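Local coordinates for protein trimeric intracellular cation channel type 1B.2 (Caenorhabditis elegans, PDB 5EIK) that conducts potassium across intracellular membranes as a PIP2-binding homotrimer and may supply counter-ion current during calcium release from internal stores, at residues L41-D46 and L104-P109; S61-C66 and L97-W102. All coordinates share one frame; numbering follows the deposited sequence.

How the interactions relate
From the N terminus the chain first runs through transmembrane helix 30-47, whose last turns carry residues 41-46. It then passes helix 51-57 and the discontinuous second membrane span, where residues 61-66 lie on helix 59-70, before returning through helix 92-107. Interaction 2 joins 61-66 to 97-102 and closes the inner loop; interaction 1 joins 41-46 to 104-109 and closes a wider loop with interaction 2 nested inside it. Helix 92-107 serves both, so the first three membrane spans are tied together. The centres of the two contacts lie about 9 Å apart, and they touch where Phe106 packs on Cys62 and Cys66 and where Tyr107 meets Trp102.

Interaction 1 of 2, residues L41-D46 and L104-P109; sequences LSVRHD and LVFYSP. With CPL (1-palmitoyl-2-linoleoyl-sn-glycero-3-phosphocholine), chain C.
Arg44 reaches from helix 30-47 across to the C-terminal end of helix 92-107, passing Phe106 on the way. Its CB lies 3.8 Å from Phe106 CZ, an oblique approach to the ring. With CG anti to the backbone N (chi1 175°) and the chain extended as far as NE, the aliphatic part continues past the ring, and CD sits above one of its faces, toward the rim. At the tip, NH1 lies 2.9 Å from Val105 O, which sits in the guanidinium plane, at its edge. NH2 forms a salt bridge with Asp111, and Phe114 adds a cation-pi contact. Beside this arm, Leu41 CD2 meets Val105 CG1 at 4.0 Å, the two side chains crossing at about a right angle, while Val43 CG1 lies at the ring edge, 4.5 Å from Phe106 CZ, a looser approach. Next along the helix, the ring of Tyr107 is sandwiched between Phe106 CB over one face and C6 of the bound phosphatidylcholine over the other. A buried arginine therefore spends its apolar length on an aromatic ring and brings its charge to Asp111 and the helix end, where the carboxylate probably offsets it.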
loop_
_atom_site.group_PDB
_atom_site.type_symbol
_atom_site.label_atom_id
_atom_site.label_comp_id
_atom_site.label_asym_id
_atom_site.label_seq_id
_atom_site.Cartn_x
_atom_site.Cartn_y
_atom_site.Cartn_z
ATOM N N LEU A 41 21.014 12.242 2.167
ATOM C CA LEU A 41 21.114 13.362 3.078
ATOM C C LEU A 41 19.735 13.618 3.667
ATOM O O LEU A 41 19.599 13.941 4.844
ATOM C CB LEU A 41 21.606 14.611 2.339
ATOM C CG LEU A 41 23.018 14.504 1.761
ATOM C CD1 LEU A 41 23.385 15.784 1.024
ATOM C CD2 LEU A 41 23.998 14.221 2.886
ATOM N N SER A 42 18.708 13.466 2.841
ATOM C CA SER A 42 17.341 13.691 3.287
ATOM C C SER A 42 16.950 12.649 4.338
ATOM O O SER A 42 16.413 12.986 5.396
ATOM C CB SER A 42 16.390 13.640 2.088
ATOM O OG SER A 42 15.060 13.906 2.486
ATOM N N VAL A 43 17.227 11.384 4.058
ATOM C CA VAL A 43 16.895 10.340 5.014
ATOM C C VAL A 43 17.661 10.579 6.311
ATOM O O VAL A 43 17.130 10.357 7.397
ATOM C CB VAL A 43 17.245 8.939 4.476
ATOM C CG1 VAL A 43 17.085 7.906 5.576
ATOM C CG2 VAL A 43 16.335 8.592 3.302
ATOM N N ARG A 44 18.904 11.035 6.194
ATOM C CA ARG A 44 19.723 11.297 7.369
ATOM C C ARG A 44 19.178 12.469 8.183
ATOM O O ARG A 44 19.177 12.433 9.412
ATOM C CB ARG A 44 21.171 11.563 6.955
ATOM C CG ARG A 44 22.072 11.971 8.101
ATOM C CD ARG A 44 23.548 11.709 7.796
ATOM N NE ARG A 44 24.404 12.333 8.802
ATOM C CZ ARG A 44 25.717 12.162 8.887
ATOM N NH1 ARG A 44 26.349 11.380 8.025
ATOM N NH2 ARG A 44 26.398 12.778 9.841
ATOM N N HIS A 45 18.708 13.507 7.504
ATOM C CA HIS A 45 18.140 14.652 8.203
ATOM C C HIS A 45 16.854 14.210 8.914
ATOM O O HIS A 45 16.612 14.575 10.066
ATOM C CB HIS A 45 17.826 15.774 7.213
ATOM C CG HIS A 45 17.192 16.974 7.843
ATOM N ND1 HIS A 45 17.881 17.832 8.675
ATOM C CD2 HIS A 45 15.929 17.457 7.774
ATOM C CE1 HIS A 45 17.070 18.788 9.089
ATOM N NE2 HIS A 45 15.879 18.583 8.556
ATOM N N ASP A 46 16.040 13.410 8.229
ATOM C CA ASP A 46 14.795 12.934 8.811
ATOM C C ASP A 46 14.999 11.949 9.963
ATOM O O ASP A 46 14.097 11.748 10.770
ATOM C CB ASP A 46 13.908 12.295 7.732
ATOM C CG ASP A 46 13.373 13.317 6.733
ATOM O OD1 ASP A 46 13.115 14.471 7.139
ATOM O OD2 ASP A 46 13.196 12.968 5.547
ATOM N N LEU A 104 28.868 5.661 1.913
ATOM C CA LEU A 104 29.726 6.820 2.066
ATOM C C LEU A 104 29.061 7.951 2.850
ATOM O O LEU A 104 29.704 8.603 3.667
ATOM C CB LEU A 104 30.164 7.338 0.694
ATOM C CG LEU A 104 31.056 6.417 -0.143
ATOM C CD1 LEU A 104 31.367 7.077 -1.470
ATOM C CD2 LEU A 104 32.348 6.134 0.604
ATOM N N VAL A 105 27.774 8.187 2.610
ATOM C CA VAL A 105 27.079 9.258 3.311
ATOM C C VAL A 105 26.948 8.996 4.809
ATOM O O VAL A 105 27.080 9.908 5.623
ATOM C CB VAL A 105 25.681 9.505 2.694
ATOM C CG1 VAL A 105 24.866 10.412 3.585
ATOM C CG2 VAL A 105 25.829 10.150 1.321
ATOM N N PHE A 106 26.704 7.748 5.182
ATOM C CA PHE A 106 26.559 7.425 6.594
ATOM C C PHE A 106 27.829 6.978 7.305
ATOM O O PHE A 106 27.963 7.193 8.505
ATOM C CB PHE A 106 25.486 6.337 6.795
ATOM C CG PHE A 106 24.080 6.842 6.686
ATOM C CD1 PHE A 106 23.456 6.965 5.446
ATOM C CD2 PHE A 106 23.377 7.205 7.828
ATOM C CE1 PHE A 106 22.151 7.439 5.347
ATOM C CE2 PHE A 106 22.072 7.681 7.742
ATOM C CZ PHE A 106 21.459 7.798 6.497
ATOM N N TYR A 107 28.770 6.372 6.588
ATOM C CA TYR A 107 29.963 5.864 7.265
ATOM C C TYR A 107 31.360 6.345 6.868
ATOM O O TYR A 107 32.340 5.846 7.417
ATOM C CB TYR A 107 29.939 4.339 7.201
ATOM C CG TYR A 107 28.607 3.750 7.593
ATOM C CD1 TYR A 107 28.106 3.896 8.885
ATOM C CD2 TYR A 107 27.843 3.045 6.666
ATOM C CE1 TYR A 107 26.875 3.354 9.243
ATOM C CE2 TYR A 107 26.614 2.500 7.012
ATOM C CZ TYR A 107 26.133 2.657 8.301
ATOM O OH TYR A 107 24.905 2.131 8.636
ATOM N N SER A 108 31.476 7.290 5.936
ATOM C CA SER A 108 32.807 7.761 5.548
ATOM C C SER A 108 33.534 8.249 6.796
ATOM O O SER A 108 32.938 8.883 7.666
ATOM C CB SER A 108 32.729 8.896 4.508
ATOM O OG SER A 108 32.315 10.120 5.085
ATOM N N PRO A 109 34.836 7.942 6.905
ATOM C CA PRO A 109 35.637 8.355 8.060
ATOM C C PRO A 109 35.654 9.870 8.229
ATOM O O PRO A 109 35.757 10.617 7.250
ATOM C CB PRO A 109 37.018 7.780 7.739
ATOM C CG PRO A 109 37.057 7.835 6.258
ATOM C CD PRO A 109 35.692 7.328 5.874
HETATM C C1 CPL C . 30.584 -3.175 3.682
HETATM C C2 CPL C . 31.181 -2.234 2.549
HETATM C C3 CPL C . 30.077 -1.384 1.850
HETATM C C4 CPL C . 28.409 -1.458 6.916
HETATM C C5 CPL C . 28.372 -1.774 8.421
HETATM C C6 CPL C . 29.412 0.490 9.318
HETATM C C7 CPL C . 27.531 -0.741 10.504
HETATM C C8 CPL C . 29.331 -1.280 10.126
HETATM C C11 CPL C . 28.820 -1.851 -0.347
HETATM C C12 CPL C . 28.945 -2.736 -1.614
HETATM C C13 CPL C . 30.399 -3.199 -1.946
HETATM C C14 CPL C . 30.910 -2.723 -3.329
HETATM C C15 CPL C . 32.082 -3.555 -3.918
HETATM C C16 CPL C . 32.111 -3.523 -5.481
HETATM C C17 CPL C . 32.239 -2.127 -6.106
HETATM C C18 CPL C . 33.699 -1.784 -6.614
HETATM C C19 CPL C . 34.243 -0.327 -6.286
HETATM C C20 CPL C . 34.259 0.740 -7.424
HETATM C C21 CPL C . 33.102 1.754 -7.414
HETATM C C22 CPL C . 33.454 3.040 -6.641
HETATM C C23 CPL C . 32.939 4.342 -7.212
HETATM C C24 CPL C . 32.641 5.423 -6.141
HETATM C C25 CPL C . 31.361 6.212 -6.470
HETATM C C26 CPL C . 31.182 7.370 -5.517
HETATM C C31 CPL C . 33.670 -1.230 2.689
HETATM C C32 CPL C . 33.974 -1.460 1.205
HETATM C C33 CPL C . 35.207 -0.618 0.717
HETATM C C34 CPL C . 36.287 -1.489 0.060
HETATM C C35 CPL C . 36.367 -1.352 -1.481
HETATM C C36 CPL C . 36.547 -2.721 -2.182
HETATM C C37 CPL C . 37.301 -2.661 -3.509
HETATM C C38 CPL C . 38.354 -3.733 -3.650
HETATM C C39 CPL C . 39.654 -3.095 -4.193
HETATM C C40 CPL C . 40.898 -3.293 -3.696
HETATM C C41 CPL C . 41.470 -4.655 -3.287
HETATM C C42 CPL C . 42.020 -5.343 -4.550
HETATM C C43 CPL C . 41.564 -6.549 -4.986
HETATM C C44 CPL C . 40.215 -6.723 -5.662
HETATM C C45 CPL C . 39.228 -7.610 -4.899
HETATM N N CPL C . 28.362 -0.565 9.308
HETATM O O2 CPL C . 32.249 -1.402 3.171
HETATM O O3 CPL C . 29.457 -2.342 0.931
HETATM O O11 CPL C . 28.188 -0.743 -0.397
HETATM O O31 CPL C . 34.590 -0.908 3.476
HETATM O O1P CPL C . 27.636 -4.120 4.394
HETATM O O2P CPL C . 29.220 -4.185 6.349
HETATM O O3P CPL C . 29.581 -2.411 4.500
HETATM O O4P CPL C . 27.547 -2.289 6.092
HETATM P P CPL C . 28.516 -3.287 5.337
#

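Interaction 2 of 2, residues S61-C66 and L97-W102; sequences SCWLSC and LGSIVW. With DMU (decyl-beta-D-maltopyranoside), chain M.
Trp63 and Trp102 meet at nearly a right angle where helix 59-70 packs against helix 92-107, the short segments crossing at 123° with their axes 10.2 Å apart. The pair is T-shaped: the five-membered ring of Trp63 presents its edge to the face of the Trp102 six-membered ring, with centroids 5.0 Å apart and planes at 79°. Trp63 CD1 comes within 3.5 Å of Trp102 CE3, and Trp63 CB rests over the same six-membered ring as a CH-pi contact, 3.7 Å from its centroid.

Each indole spends its N-H on the opposite helix. Trp63 NE1 donates to Ser99 OG at 3.0 Å, almost in the Trp63 plane; that hydroxyl is also hydrogen-bonded to Ile95 O. Trp102 NE1 donates a nearly straight hydrogen bond (175°) to Cys62 SG, 3.3 Å away and in the plane of the indole. SG stands anti to the backbone N of Cys62, which brings it to the indole edge. Cys66 SG approaches obliquely from one turn further on, 3.4 Å from Trp102 CD1, as a second sulfur-aromatic contact.

On the far side of Trp63, CE3 lies 3.6 Å from C34 in the decyl chain of a bound maltoside, and Leu154 of the second subunit packs against the same side chain. Two indole N-H groups buried between membrane helices thus find acceptors in a hydroxyl and a sulfur, and these directional bonds probably help to fix the rotation of both rings in their edge-to-face arrangement.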
loop_
_atom_site.group_PDB
_atom_site.type_symbol
_atom_site.label_atom_id
_atom_site.label_comp_id
_atom_site.label_asym_id
_atom_site.label_seq_id
_atom_site.Cartn_x
_atom_site.Cartn_y
_atom_site.Cartn_z
ATOM N N SER A 61 18.269 -1.754 7.975
ATOM C CA SER A 61 17.094 -0.894 7.934
ATOM C C SER A 61 17.460 0.451 7.308
ATOM O O SER A 61 16.723 0.982 6.473
ATOM C CB SER A 61 16.544 -0.690 9.350
ATOM O OG SER A 61 15.415 0.175 9.352
ATOM N N CYS A 62 18.603 0.999 7.716
ATOM C CA CYS A 62 19.061 2.272 7.191
ATOM C C CYS A 62 19.291 2.142 5.681
ATOM O O CYS A 62 18.837 2.981 4.901
ATOM C CB CYS A 62 20.357 2.695 7.891
ATOM S SG CYS A 62 20.951 4.343 7.411
ATOM N N TRP A 63 19.991 1.091 5.269
ATOM C CA TRP A 63 20.241 0.887 3.852
ATOM C C TRP A 63 18.920 0.827 3.085
ATOM O O TRP A 63 18.780 1.445 2.030
ATOM C CB TRP A 63 21.008 -0.414 3.621
ATOM C CG TRP A 63 21.089 -0.808 2.182
ATOM C CD1 TRP A 63 21.946 -0.312 1.241
ATOM C CD2 TRP A 63 20.238 -1.741 1.498
ATOM N NE1 TRP A 63 21.681 -0.873 0.014
ATOM C CE2 TRP A 63 20.640 -1.753 0.141
ATOM C CE3 TRP A 63 19.173 -2.565 1.896
ATOM C CZ2 TRP A 63 20.014 -2.557 -0.824
ATOM C CZ3 TRP A 63 18.542 -3.373 0.933
ATOM C CH2 TRP A 63 18.969 -3.358 -0.412
ATOM N N LEU A 64 17.958 0.085 3.626
ATOM C CA LEU A 64 16.656 -0.075 2.999
ATOM C C LEU A 64 15.917 1.251 2.870
ATOM O O LEU A 64 15.354 1.558 1.824
ATOM C CB LEU A 64 15.794 -1.059 3.796
ATOM C CG LEU A 64 14.402 -1.275 3.202
ATOM C CD1 LEU A 64 14.540 -1.863 1.814
ATOM C CD2 LEU A 64 13.587 -2.188 4.088
ATOM N N SER A 65 15.915 2.034 3.942
ATOM C CA SER A 65 15.257 3.327 3.916
ATOM C C SER A 65 15.803 4.182 2.775
ATOM O O SER A 65 15.050 4.885 2.106
ATOM C CB SER A 65 15.466 4.054 5.243
ATOM O OG SER A 65 14.930 3.305 6.314
ATOM N N CYS A 66 17.108 4.119 2.542
ATOM C CA CYS A 66 17.696 4.919 1.482
ATOM C C CYS A 66 17.435 4.368 0.084
ATOM O O CYS A 66 17.237 5.129 -0.860
ATOM C CB CYS A 66 19.203 5.081 1.721
ATOM S SG CYS A 66 19.580 6.224 3.075
ATOM N N LEU A 97 25.641 1.422 -7.141
ATOM C CA LEU A 97 26.035 2.821 -7.001
ATOM C C LEU A 97 25.266 3.463 -5.842
ATOM O O LEU A 97 25.829 4.229 -5.059
ATOM C CB LEU A 97 25.777 3.596 -8.304
ATOM C CG LEU A 97 26.107 5.102 -8.308
ATOM C CD1 LEU A 97 27.568 5.337 -7.976
ATOM C CD2 LEU A 97 25.789 5.706 -9.661
ATOM N N GLY A 98 23.980 3.135 -5.735
ATOM C CA GLY A 98 23.163 3.678 -4.669
ATOM C C GLY A 98 23.614 3.218 -3.295
ATOM O O GLY A 98 23.642 3.996 -2.338
ATOM N N SER A 99 23.966 1.947 -3.186
ATOM C CA SER A 99 24.431 1.413 -1.910
ATOM C C SER A 99 25.786 2.018 -1.521
ATOM O O SER A 99 26.050 2.280 -0.339
ATOM C CB SER A 99 24.549 -0.104 -1.995
ATOM O OG SER A 99 23.339 -0.655 -2.468
ATOM N N ILE A 100 26.640 2.245 -2.513
ATOM C CA ILE A 100 27.953 2.826 -2.245
ATOM C C ILE A 100 27.801 4.255 -1.735
ATOM O O ILE A 100 28.435 4.646 -0.751
ATOM C CB ILE A 100 28.831 2.801 -3.496
ATOM C CG1 ILE A 100 29.238 1.357 -3.797
ATOM C CG2 ILE A 100 30.069 3.668 -3.293
ATOM C CD1 ILE A 100 29.967 1.189 -5.119
ATOM N N VAL A 101 26.944 5.027 -2.391
ATOM C CA VAL A 101 26.706 6.397 -1.962
ATOM C C VAL A 101 26.168 6.378 -0.533
ATOM O O VAL A 101 26.637 7.128 0.323
ATOM C CB VAL A 101 25.693 7.119 -2.886
ATOM C CG1 VAL A 101 25.187 8.395 -2.222
ATOM C CG2 VAL A 101 26.355 7.452 -4.221
ATOM N N TRP A 102 25.183 5.516 -0.281
ATOM C CA TRP A 102 24.590 5.397 1.049
ATOM C C TRP A 102 25.666 5.057 2.085
ATOM O O TRP A 102 25.698 5.634 3.173
ATOM C CB TRP A 102 23.505 4.313 1.069
ATOM C CG TRP A 102 23.209 3.810 2.450
ATOM C CD1 TRP A 102 22.454 4.433 3.412
ATOM C CD2 TRP A 102 23.749 2.635 3.060
ATOM N NE1 TRP A 102 22.498 3.717 4.588
ATOM C CE2 TRP A 102 23.284 2.610 4.404
ATOM C CE3 TRP A 102 24.583 1.602 2.609
ATOM C CZ2 TRP A 102 23.625 1.590 5.298
ATOM C CZ3 TRP A 102 24.925 0.580 3.502
ATOM C CH2 TRP A 102 24.444 0.586 4.831
HETATM C C1 DMU M . 15.385 -3.995 11.431
HETATM C C2 DMU M . 14.650 -3.772 12.771
HETATM C C3 DMU M . 14.165 -2.289 12.875
HETATM C C4 DMU M . 13.401 -1.886 11.582
HETATM O O5 DMU M . 14.169 -2.172 10.376
HETATM C C6 DMU M . 14.481 -3.582 10.252
HETATM O O7 DMU M . 13.256 -2.108 14.005
HETATM O O16 DMU M . 15.188 -3.807 9.018
HETATM C C18 DMU M . 14.252 -4.316 8.052
HETATM C C19 DMU M . 14.905 -4.340 6.660
HETATM C C22 DMU M . 15.922 -5.476 6.568
HETATM C C25 DMU M . 16.914 -5.186 5.441
HETATM C C28 DMU M . 16.738 -6.214 4.301
HETATM C C31 DMU M . 18.091 -6.801 3.847
HETATM C C34 DMU M . 19.144 -5.703 3.585
HETATM C C37 DMU M . 20.521 -6.364 3.400
HETATM C C40 DMU M . 20.651 -6.884 1.954
HETATM C C43 DMU M . 22.128 -7.016 1.580
HETATM O O49 DMU M . 15.748 -5.387 11.308
HETATM O O55 DMU M . 15.582 -4.042 13.831
HETATM C C57 DMU M . 13.092 -0.385 11.638
HETATM O O61 DMU M . 12.026 -0.097 10.737
HETATM C C5 DMU M . 13.064 -1.846 16.361
HETATM C C7 DMU M . 11.887 -0.857 16.298
HETATM C C8 DMU M . 12.397 0.525 16.049
HETATM C C9 DMU M . 13.352 0.606 14.884
HETATM O O1 DMU M . 14.431 -0.367 14.941
HETATM C C10 DMU M . 13.949 -1.772 15.131
HETATM O O2 DMU M . 11.337 1.368 15.994
HETATM O O3 DMU M . 12.630 -3.167 16.467
HETATM O O4 DMU M . 11.102 -0.985 17.504
HETATM C C11 DMU M . 13.835 1.993 14.715
HETATM O O6 DMU M . 14.642 2.161 13.532
#